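Periplasmic binding protein/LacI transcriptional regulator (Clostridium phytofermentans, PDB 3BRS) probably binds a sugar for uptake into the cell, as a substrate-binding protein of the periplasmic binding protein/LacI family. Local coordinates at residues R207-M212 and A216-V221. Numbering follows the deposited sequence.
Sequences RAIKDM and AKVKLV
I209 turns its CG1 branch anti to its own carbonyl carbon (chi1 -81°), and an extended chi2 of 161° sets CD1 against V218 and L220. V218 answers with CG1, which lies anti to the backbone N (chi1 175°). The two branches meet with I209 CD1 3.8 Å from V218 CG1. I209 CG1 lies 4.1 Å from the same V218 methyl, and the two side chains cross at a slant. The other branch, I209 CG2, comes to 4.0 Å from the carbonyl O of V218. L220 is touched at its root: its CB is 4.1 Å from I209 CD1. The ethyl arm of I209 therefore reaches two residues that face the same side of the chain. The contact packs the helix of a beta-alpha-beta unit (strand 191-196, helix 199-211, strand 219-224) against the start of its second strand and the loop before it. Such units build the parallel part of the sheet in this lobe, as in the other lobe of the periplasmic binding protein fold. No hydrogen bond links 207-212 to 216-221; the contact is apolar and buried. M194 on the neighbouring strand touches I209, V218 and L220 alike. D211 OD1 is hydrogen-bonded to Y178 OH of helix 174-187.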
ATOM      1  N   ARG A 207     -16.764  -2.405   9.177  1.00 33.35           N
ATOM      2  CA  ARG A 207     -18.203  -2.027   9.125  1.00 35.47           C
ATOM      3  C   ARG A 207     -19.172  -3.200   8.968  1.00 35.58           C
ATOM      4  O   ARG A 207     -20.192  -3.300   9.671  1.00 33.84           O
ATOM      5  CB  ARG A 207     -18.479  -1.054   7.999  1.00 36.26           C
ATOM      6  CG  ARG A 207     -17.623   0.116   8.146  1.00 47.63           C
ATOM      7  CD  ARG A 207     -18.274   1.282   7.548  1.00 58.19           C
ATOM      8  NE  ARG A 207     -17.923   1.462   6.158  1.00 44.02           N
ATOM      9  CZ  ARG A 207     -17.174   2.466   5.710  1.00 62.50           C
ATOM     10  NH1 ARG A 207     -16.942   2.579   4.419  1.00 34.18           N
ATOM     11  NH2 ARG A 207     -16.678   3.365   6.550  1.00 40.86           N
ATOM     12  N   ALA A 208     -18.843  -4.058   8.016  1.00 34.29           N
ATOM     13  CA  ALA A 208     -19.623  -5.217   7.684  1.00 35.42           C
ATOM     14  C   ALA A 208     -19.722  -6.118   8.899  1.00 34.20           C
ATOM     15  O   ALA A 208     -20.822  -6.522   9.282  1.00 34.67           O
ATOM     16  CB  ALA A 208     -18.987  -5.962   6.492  1.00 33.88           C
ATOM     17  N   ILE A 209     -18.611  -6.356   9.553  1.00 32.19           N
ATOM     18  CA  ILE A 209     -18.596  -7.184  10.784  1.00 35.05           C
ATOM     19  C   ILE A 209     -19.478  -6.520  11.858  1.00 37.57           C
ATOM     20  O   ILE A 209     -20.096  -7.188  12.665  1.00 40.00           O
ATOM     21  CB  ILE A 209     -17.109  -7.363  11.324  1.00 35.75           C
ATOM     22  CG1 ILE A 209     -16.320  -8.449  10.594  1.00 33.27           C
ATOM     23  CG2 ILE A 209     -17.032  -7.653  12.834  1.00 23.40           C
ATOM     24  CD1 ILE A 209     -14.783  -8.285  10.790  1.00 33.22           C
ATOM     25  N   LYS A 210     -19.537  -5.201  11.852  1.00 37.33           N
ATOM     26  CA  LYS A 210     -20.346  -4.428  12.831  1.00 38.46           C
ATOM     27  C   LYS A 210     -21.847  -4.581  12.528  1.00 37.76           C
ATOM     28  O   LYS A 210     -22.678  -4.816  13.429  1.00 34.39           O
ATOM     29  CB  LYS A 210     -20.000  -2.938  12.688  1.00 40.59           C
ATOM     30  CG  LYS A 210     -20.211  -2.135  13.997  1.00 60.13           C
ATOM     31  CD  LYS A 210     -20.838  -0.774  13.711  1.00 43.38           C
ATOM     32  CE  LYS A 210     -20.783   0.159  14.948  1.00 61.62           C
ATOM     33  NZ  LYS A 210     -21.006  -0.555  16.254  1.00 54.30           N
ATOM     34  N   ASP A 211     -22.174  -4.495  11.217  1.00 36.85           N
ATOM     35  CA  ASP A 211     -23.553  -4.521  10.730  1.00 33.98           C
ATOM     36  C   ASP A 211     -24.133  -5.897  10.823  1.00 34.96           C
ATOM     37  O   ASP A 211     -25.370  -6.078  10.775  1.00 36.37           O
ATOM     38  CB  ASP A 211     -23.647  -4.040   9.279  1.00 30.18           C
ATOM     39  CG  ASP A 211     -23.445  -2.499   9.129  1.00 49.49           C
ATOM     40  OD1 ASP A 211     -23.377  -2.078   7.961  1.00 22.75           O
ATOM     41  OD2 ASP A 211     -23.370  -1.711  10.143  1.00 32.19           O
ATOM     42  N   MET A 212     -23.238  -6.877  10.875  1.00 32.26           N
ATOM     43  CA  MET A 212     -23.613  -8.284  10.952  1.00 30.01           C
ATOM     44  C   MET A 212     -23.759  -8.657  12.405  1.00 30.36           C
ATOM     45  O   MET A 212     -24.194  -9.741  12.694  1.00 35.32           O
ATOM     46  CB  MET A 212     -22.571  -9.154  10.191  1.00 31.43           C
ATOM     47  CG  MET A 212     -22.775  -9.082   8.640  1.00 29.87           C
ATOM     48  SD  MET A 212     -21.624 -10.092   7.711  1.00 25.74           S
ATOM     49  CE  MET A 212     -22.400 -11.693   7.827  1.00 40.27           C
ATOM     50  N   ALA A 216     -18.051  -9.940  18.403  1.00 42.61           N
ATOM     51  CA  ALA A 216     -17.421 -10.735  19.424  1.00 42.25           C
ATOM     52  C   ALA A 216     -17.368 -12.172  18.978  1.00 42.78           C
ATOM     53  O   ALA A 216     -17.079 -13.038  19.767  1.00 42.05           O
ATOM     54  CB  ALA A 216     -18.116 -10.592  20.746  1.00 42.57           C
ATOM     55  N   LYS A 217     -17.669 -12.423  17.703  1.00 42.19           N
ATOM     56  CA  LYS A 217     -17.386 -13.723  17.112  1.00 40.80           C
ATOM     57  C   LYS A 217     -16.225 -13.686  16.112  1.00 38.33           C
ATOM     58  O   LYS A 217     -15.436 -14.618  16.061  1.00 38.01           O
ATOM     59  CB  LYS A 217     -18.637 -14.283  16.438  1.00 40.75           C
ATOM     60  CG  LYS A 217     -19.545 -15.038  17.414  1.00 78.12           C
ATOM     61  CD  LYS A 217     -20.844 -15.466  16.759  1.00 44.96           C
ATOM     62  CE  LYS A 217     -22.079 -14.722  17.323  1.00 80.27           C
ATOM     63  NZ  LYS A 217     -23.379 -15.111  16.628  1.00 53.03           N
ATOM     64  N   VAL A 218     -16.159 -12.623  15.311  1.00 34.38           N
ATOM     65  CA  VAL A 218     -15.124 -12.470  14.305  1.00 35.66           C
ATOM     66  C   VAL A 218     -14.168 -11.313  14.688  1.00 35.43           C
ATOM     67  O   VAL A 218     -14.588 -10.171  14.848  1.00 36.34           O
ATOM     68  CB  VAL A 218     -15.738 -12.306  12.892  1.00 36.56           C
ATOM     69  CG1 VAL A 218     -14.648 -11.999  11.730  1.00 22.66           C
ATOM     70  CG2 VAL A 218     -16.675 -13.549  12.615  1.00 18.24           C
ATOM     71  N   LYS A 219     -12.897 -11.657  14.872  1.00 33.92           N
ATOM     72  CA  LYS A 219     -11.822 -10.688  15.026  1.00 35.86           C
ATOM     73  C   LYS A 219     -11.139 -10.300  13.688  1.00 34.03           C
ATOM     74  O   LYS A 219     -11.084 -11.077  12.732  1.00 29.97           O
ATOM     75  CB  LYS A 219     -10.797 -11.247  15.981  1.00 38.70           C
ATOM     76  CG  LYS A 219     -11.281 -11.266  17.471  1.00 40.28           C
ATOM     77  CD  LYS A 219     -10.300 -12.175  18.229  1.00 54.51           C
ATOM     78  CE  LYS A 219     -10.705 -12.518  19.645  1.00 46.36           C
ATOM     79  NZ  LYS A 219     -10.331 -13.949  19.911  1.00 61.79           N
ATOM     80  N   LEU A 220     -10.615  -9.081  13.703  1.00 34.23           N
ATOM     81  CA  LEU A 220     -10.113  -8.383  12.573  1.00 32.92           C
ATOM     82  C   LEU A 220      -8.715  -7.900  12.895  1.00 33.38           C
ATOM     83  O   LEU A 220      -8.395  -7.355  13.980  1.00 33.68           O
ATOM     84  CB  LEU A 220     -11.057  -7.231  12.200  1.00 33.06           C
ATOM     85  CG  LEU A 220     -10.684  -6.228  11.092  1.00 32.22           C
ATOM     86  CD1 LEU A 220     -10.492  -6.883   9.684  1.00 35.70           C
ATOM     87  CD2 LEU A 220     -11.720  -5.126  10.987  1.00 36.02           C
ATOM     88  N   VAL A 221      -7.839  -8.183  11.952  1.00 33.60           N
ATOM     89  CA  VAL A 221      -6.468  -7.716  11.993  1.00 31.94           C
ATOM     90  C   VAL A 221      -6.210  -7.119  10.609  1.00 29.64           C
ATOM     91  O   VAL A 221      -6.898  -7.481   9.616  1.00 25.98           O
ATOM     92  CB  VAL A 221      -5.471  -8.911  12.253  1.00 33.89           C
ATOM     93  CG1 VAL A 221      -5.691  -9.496  13.640  1.00 19.39           C
ATOM     94  CG2 VAL A 221      -5.653 -10.001  11.263  1.00 25.41           C
TER